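Local coordinates for protein sialidase B (Streptococcus pneumoniae serotype 4, PDB 4XJW) that cleaves terminal sialic acid residues from oligosaccharides, glycoproteins and glycolipids, as a glycoside hydrolase of family 33, at residues 48-53 against 168-173; 64-69 against 74-79. The protein carries 1 engineered substitution. All blocks are in the same frame, centred on the assembly; numbering follows the deposited sequence.

Contact 1 of 2, residues 48-53 against 168-173; sequences ALFGLS and DEISLF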
loop_
_atom_site.group_PDB
_atom_site.type_symbol
_atom_site.label_atom_id
_atom_site.label_comp_id
_atom_site.label_asym_id
_atom_site.label_seq_id
_atom_site.Cartn_x
_atom_site.Cartn_y
_atom_site.Cartn_z
ATOM N N ALA A 48 24.981 10.761 -10.457
ATOM C CA ALA A 48 24.442 10.969 -11.797
ATOM C C ALA A 48 24.712 9.748 -12.665
ATOM O O ALA A 48 25.830 9.220 -12.681
ATOM C CB ALA A 48 25.050 12.227 -12.438
ATOM N N LEU A 49 23.688 9.293 -13.381
ATOM C CA LEU A 49 23.856 8.194 -14.310
ATOM C C LEU A 49 24.256 8.725 -15.687
ATOM O O LEU A 49 25.073 8.123 -16.389
ATOM C CB LEU A 49 22.563 7.379 -14.398
ATOM C CG LEU A 49 22.154 6.729 -13.074
ATOM C CD1 LEU A 49 20.808 6.030 -13.182
ATOM C CD2 LEU A 49 23.225 5.761 -12.586
ATOM N N PHE A 50 23.687 9.868 -16.057
ATOM C CA PHE A 50 23.884 10.463 -17.372
ATOM C C PHE A 50 23.884 11.965 -17.214
ATOM O O PHE A 50 23.059 12.513 -16.479
ATOM C CB PHE A 50 22.755 10.023 -18.320
ATOM C CG PHE A 50 22.741 10.740 -19.644
ATOM C CD1 PHE A 50 23.533 10.302 -20.698
ATOM C CD2 PHE A 50 21.920 11.845 -19.839
ATOM C CE1 PHE A 50 23.513 10.960 -21.922
ATOM C CE2 PHE A 50 21.892 12.505 -21.060
ATOM C CZ PHE A 50 22.691 12.061 -22.101
ATOM N N GLY A 51 24.821 12.625 -17.892
ATOM C CA GLY A 51 24.915 14.072 -17.868
ATOM C C GLY A 51 25.186 14.664 -19.241
ATOM O O GLY A 51 25.920 14.089 -20.055
ATOM N N LEU A 52 24.552 15.799 -19.508
ATOM C CA LEU A 52 24.849 16.620 -20.675
ATOM C C LEU A 52 25.140 18.009 -20.142
ATOM O O LEU A 52 24.252 18.645 -19.567
ATOM C CB LEU A 52 23.644 16.709 -21.605
ATOM C CG LEU A 52 23.271 15.503 -22.453
ATOM C CD1 LEU A 52 21.920 15.745 -23.099
ATOM C CD2 LEU A 52 24.336 15.256 -23.507
ATOM N N SER A 53 26.358 18.506 -20.315
ATOM C CA SER A 53 26.674 19.774 -19.672
ATOM C C SER A 53 27.495 20.731 -20.511
ATOM O O SER A 53 28.241 20.323 -21.393
ATOM C CB SER A 53 27.437 19.521 -18.371
ATOM O OG SER A 53 28.719 18.988 -18.653
ATOM N N ASP A 168 24.181 -1.154 -18.640
ATOM C CA ASP A 168 24.290 -2.263 -19.577
ATOM C C ASP A 168 23.901 -1.859 -21.000
ATOM O O ASP A 168 24.474 -2.355 -21.969
ATOM C CB ASP A 168 23.492 -3.475 -19.095
ATOM C CG ASP A 168 24.295 -4.365 -18.163
ATOM O OD1 ASP A 168 25.543 -4.329 -18.238
ATOM O OD2 ASP A 168 23.677 -5.099 -17.359
ATOM N N GLU A 169 22.932 -0.953 -21.116
ATOM C CA GLU A 169 22.495 -0.420 -22.406
ATOM C C GLU A 169 22.044 1.028 -22.233
ATOM O O GLU A 169 21.360 1.360 -21.262
ATOM C CB GLU A 169 21.326 -1.232 -22.966
ATOM C CG GLU A 169 21.530 -2.743 -22.982
ATOM C CD GLU A 169 20.356 -3.482 -23.587
ATOM O OE1 GLU A 169 19.500 -2.821 -24.212
ATOM O OE2 GLU A 169 20.294 -4.722 -23.438
ATOM N N ILE A 170 22.416 1.890 -23.173
ATOM C CA ILE A 170 21.867 3.242 -23.204
ATOM C C ILE A 170 21.615 3.697 -24.641
ATOM O O ILE A 170 22.479 3.557 -25.510
ATOM C CB ILE A 170 22.750 4.255 -22.448
ATOM C CG1 ILE A 170 22.122 5.651 -22.520
ATOM C CG2 ILE A 170 24.180 4.265 -22.986
ATOM C CD1 ILE A 170 22.857 6.685 -21.724
ATOM N N SER A 171 20.411 4.214 -24.888
ATOM C CA SER A 171 20.017 4.670 -26.218
ATOM C C SER A 171 19.443 6.082 -26.135
ATOM O O SER A 171 18.775 6.425 -25.162
ATOM C CB SER A 171 18.976 3.723 -26.820
ATOM O OG SER A 171 19.425 2.386 -26.808
ATOM N N LEU A 172 19.697 6.893 -27.160
ATOM C CA LEU A 172 19.172 8.256 -27.228
ATOM C C LEU A 172 18.408 8.395 -28.544
ATOM O O LEU A 172 18.884 7.953 -29.590
ATOM C CB LEU A 172 20.326 9.264 -27.179
ATOM C CG LEU A 172 20.217 10.774 -26.917
ATOM C CD1 LEU A 172 19.137 11.473 -27.742
ATOM C CD2 LEU A 172 20.051 11.069 -25.432
ATOM N N PHE A 173 17.231 9.008 -28.489
ATOM C CA PHE A 173 16.417 9.247 -29.676
ATOM C C PHE A 173 16.090 10.730 -29.815
ATOM O O PHE A 173 15.796 11.395 -28.821
ATOM C CB PHE A 173 15.109 8.461 -29.602
ATOM C CG PHE A 173 15.289 7.003 -29.302
ATOM C CD1 PHE A 173 15.460 6.563 -27.997
ATOM C CD2 PHE A 173 15.299 6.069 -30.328
ATOM C CE1 PHE A 173 15.624 5.219 -27.719
ATOM C CE2 PHE A 173 15.467 4.723 -30.056
ATOM C CZ PHE A 173 15.633 4.297 -28.751
#
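F50 reaches across to I170 and L172 from a backbone tied to I66, the neighbour in its own sheet, by two backbone hydrogen bonds: F50 O accepts from I66 N, and the shorter one joins L49 N to I66 O at 2.8 Å. A classic beta bulge sets L49 and F50 together against I66, and the strand bends there before running on through F50. A second classic bulge, D168 and E169 opposite K37, precedes I170 in the same way. Between the two segments themselves everything is apolar. The F50 ring swings out with CG anti to the backbone N (chi1 171°) and points at the other strand, while I170 comes from the far side fully stretched, with both of its torsions near 180°, and presents its terminal methyl. I170 CD1 sits 3.8 Å from F50 CD1, and the two side chains cross at about a right angle. Farther along the ring, L172 CD2 approaches F50 CZ more loosely, at 4.4 Å. The CA atoms of F50 and I170 are 9.5 Å apart, the spacing of stacked sheets rather than of paired strands, which fits the two-sheet, concanavalin-like fold of this sialidase's N-terminal domain. The three touching residues are buried, so F50 serves as a piece of the hydrophobic filling between the sheets. L150 touches both F50 and I170, whereas M36 meets I170 and V34 meets L172. In its sheet, strand 46-53 runs between strands 147-150 and 63-69; across the core, strand 166-173 lies between strands 5-13 and 32-39.

Contact 2 of 2, residues 64-69 against 74-79; sequences FSIFMR and IGVEIR. With PO4 (phosphate ion), chain D.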
loop_
_atom_site.group_PDB
_atom_site.type_symbol
_atom_site.label_atom_id
_atom_site.label_comp_id
_atom_site.label_asym_id
_atom_site.label_seq_id
_atom_site.Cartn_x
_atom_site.Cartn_y
_atom_site.Cartn_z
ATOM N N PHE A 64 22.061 19.124 -17.965
ATOM C CA PHE A 64 20.987 18.166 -17.785
ATOM C C PHE A 64 21.580 16.938 -17.123
ATOM O O PHE A 64 22.686 16.507 -17.462
ATOM C CB PHE A 64 20.406 17.775 -19.131
ATOM C CG PHE A 64 19.517 16.556 -19.078
ATOM C CD1 PHE A 64 18.284 16.617 -18.445
ATOM C CD2 PHE A 64 19.911 15.361 -19.666
ATOM C CE1 PHE A 64 17.453 15.508 -18.399
ATOM C CE2 PHE A 64 19.088 14.241 -19.623
ATOM C CZ PHE A 64 17.865 14.316 -18.979
ATOM N N SER A 65 20.854 16.361 -16.179
ATOM C CA SER A 65 21.328 15.141 -15.554
ATOM C C SER A 65 20.166 14.226 -15.226
ATOM O O SER A 65 19.058 14.698 -14.951
ATOM C CB SER A 65 22.103 15.456 -14.278
ATOM O OG SER A 65 21.220 15.862 -13.241
ATOM N N ILE A 66 20.418 12.920 -15.313
ATOM C CA ILE A 66 19.545 11.913 -14.727
ATOM C C ILE A 66 20.285 11.380 -13.503
ATOM O O ILE A 66 21.390 10.846 -13.624
ATOM C CB ILE A 66 19.249 10.768 -15.712
ATOM C CG1 ILE A 66 18.479 11.284 -16.926
ATOM C CG2 ILE A 66 18.468 9.660 -15.013
ATOM C CD1 ILE A 66 18.455 10.297 -18.114
ATOM N N PHE A 67 19.700 11.542 -12.320
ATOM C CA PHE A 67 20.383 11.127 -11.090
ATOM C C PHE A 67 19.556 10.148 -10.265
ATOM O O PHE A 67 18.346 9.981 -10.495
ATOM C CB PHE A 67 20.768 12.338 -10.225
ATOM C CG PHE A 67 19.583 13.069 -9.637
ATOM C CD1 PHE A 67 19.070 12.708 -8.395
ATOM C CD2 PHE A 67 18.976 14.110 -10.335
ATOM C CE1 PHE A 67 17.972 13.364 -7.861
ATOM C CE2 PHE A 67 17.884 14.784 -9.803
ATOM C CZ PHE A 67 17.374 14.401 -8.560
ATOM N N MET A 68 20.220 9.502 -9.311
ATOM C CA MET A 68 19.549 8.662 -8.330
ATOM C C MET A 68 20.146 8.889 -6.950
ATOM O O MET A 68 21.220 9.494 -6.801
ATOM C CB MET A 68 19.662 7.180 -8.680
ATOM C CG MET A 68 21.094 6.664 -8.688
ATOM S SD MET A 68 21.208 4.883 -8.972
ATOM C CE MET A 68 20.742 4.230 -7.373
ATOM N N ARG A 69 19.444 8.394 -5.942
ATOM C CA ARG A 69 19.912 8.454 -4.563
ATOM C C ARG A 69 19.916 7.053 -3.990
ATOM O O ARG A 69 19.222 6.164 -4.503
ATOM C CB ARG A 69 19.011 9.352 -3.710
ATOM C CG ARG A 69 19.033 10.820 -4.092
ATOM C CD ARG A 69 18.256 11.659 -3.082
ATOM N NE ARG A 69 18.201 13.069 -3.463
ATOM C CZ ARG A 69 19.112 13.980 -3.120
ATOM N NH1 ARG A 69 20.164 13.640 -2.386
ATOM N NH2 ARG A 69 18.978 15.236 -3.526
ATOM N N ILE A 74 14.738 8.548 -7.963
ATOM C CA ILE A 74 15.252 8.888 -9.285
ATOM C C ILE A 74 14.824 10.317 -9.605
ATOM O O ILE A 74 13.754 10.761 -9.180
ATOM C CB ILE A 74 14.714 7.914 -10.372
ATOM C CG1 ILE A 74 15.559 7.967 -11.649
ATOM C CG2 ILE A 74 13.265 8.222 -10.704
ATOM C CD1 ILE A 74 16.913 7.287 -11.519
ATOM N N GLY A 75 15.651 11.046 -10.353
ATOM C CA GLY A 75 15.287 12.393 -10.734
ATOM C C GLY A 75 16.067 12.915 -11.916
ATOM O O GLY A 75 16.960 12.232 -12.448
ATOM N N VAL A 76 15.688 14.116 -12.349
ATOM C CA VAL A 76 16.432 14.842 -13.370
ATOM C C VAL A 76 16.621 16.292 -12.944
ATOM O O VAL A 76 15.823 16.848 -12.182
ATOM C CB VAL A 76 15.753 14.850 -14.755
ATOM C CG1 VAL A 76 15.657 13.436 -15.329
ATOM C CG2 VAL A 76 14.389 15.520 -14.686
ATOM N N GLU A 77 17.690 16.892 -13.459
ATOM C CA GLU A 77 17.908 18.322 -13.375
ATOM C C GLU A 77 17.986 18.853 -14.802
ATOM O O GLU A 77 18.557 18.201 -15.680
ATOM C CB GLU A 77 19.224 18.607 -12.677
ATOM C CG GLU A 77 19.285 18.226 -11.233
ATOM C CD GLU A 77 20.343 19.030 -10.530
ATOM O OE1 GLU A 77 20.074 20.209 -10.207
ATOM O OE2 GLU A 77 21.452 18.499 -10.341
ATOM N N ILE A 78 17.387 20.019 -15.036
ATOM C CA ILE A 78 17.470 20.673 -16.341
ATOM C C ILE A 78 17.718 22.149 -16.084
ATOM O O ILE A 78 16.836 22.857 -15.589
ATOM C CB ILE A 78 16.197 20.449 -17.192
ATOM C CG1 ILE A 78 15.621 19.053 -16.963
ATOM C CG2 ILE A 78 16.499 20.634 -18.664
ATOM C CD1 ILE A 78 14.121 19.013 -16.883
ATOM N N ARG A 79 18.933 22.609 -16.386
ATOM C CA ARG A 79 19.373 23.922 -15.917
ATOM C C ARG A 79 20.064 24.729 -17.004
ATOM O O ARG A 79 20.906 24.206 -17.736
ATOM C CB ARG A 79 20.330 23.760 -14.735
ATOM C CG ARG A 79 19.798 22.862 -13.630
ATOM C CD ARG A 79 20.755 22.786 -12.469
ATOM N NE ARG A 79 20.863 24.076 -11.801
ATOM C CZ ARG A 79 21.692 24.346 -10.796
ATOM N NH1 ARG A 79 22.513 23.412 -10.328
ATOM N NH2 ARG A 79 21.700 25.562 -10.265
HETATM P P PO4 D . 24.400 22.601 -7.309
HETATM O O1 PO4 D . 25.815 22.211 -6.970
HETATM O O2 PO4 D . 24.395 23.684 -8.370
HETATM O O3 PO4 D . 23.693 21.365 -7.839
HETATM O O4 PO4 D . 23.711 23.091 -6.061
HETATM O O HOH W 1 22.478 16.065 -10.775
#
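F67 and G75 form the tighter of two hydrogen-bonded pairs in this antiparallel beta hairpin: F67 N donates to G75 O at 2.8 Å with an N-H...O angle of 162°, and G75 N returns a bond to F67 O. S65 and E77 make the second such pair, N to O in both directions. The strand axes, 4.6 Å apart at closest, run at 150° to each other. On the face bearing S65, F67 and E77, a water bridges the strands, 2.8 Å from S65 OG and donating to E77 OE2, which also bonds to Y63 OH. At the end of the hairpin, R79 NH1 meets O2 of a phosphate, probably from the crystallisation liquor, at 2.7 Å; the ion approaches the edge of the guanidinium, and R155 holds it too. The F67 ring, with CG between the backbone N and the carbonyl carbon (chi1 68°), leans over the partner strand and covers G75, which has no side chain in the way. This is a CH-pi contact, with G75 CA 3.8 Å from the ring centroid, over one face. The opposite face carries F64, I66, M68, I74, V76 and I78; inside the sandwich, I74, V76 and I78 rest on V123, M121 and Y119 of strand 118-123, respectively. Here I66 and V76 lie side by side, CG1 to CG1, while F64 slants across V76 and its ring meets that of F110. I78 points the same way as F64, and its CG1 abuts the ring edge, in plane, 3.9 Å from F64 CD1.

How the contacts relate
Along the chain the order is 48-53, 64-69, 74-79, then 168-173, so the hairpin of contact 2 falls entirely between the two halves of contact 1. Their centres are about 11 Å apart. Strands 46-53 and 63-69 are neighbours in one six-stranded antiparallel sheet, joined where L52 O lies 2.8 Å from F64 N, probably a hydrogen bond. Contact 2 extends that sheet laterally, whereas contact 1 spans from it to the facing sheet. On the inner side the two meet through aromatics, F50 CE2 lying 3.6 Å from F64 CE2. Both belong to the N-terminal lectin-like domain, one within a sheet and one between sheets, away from the catalytic residues.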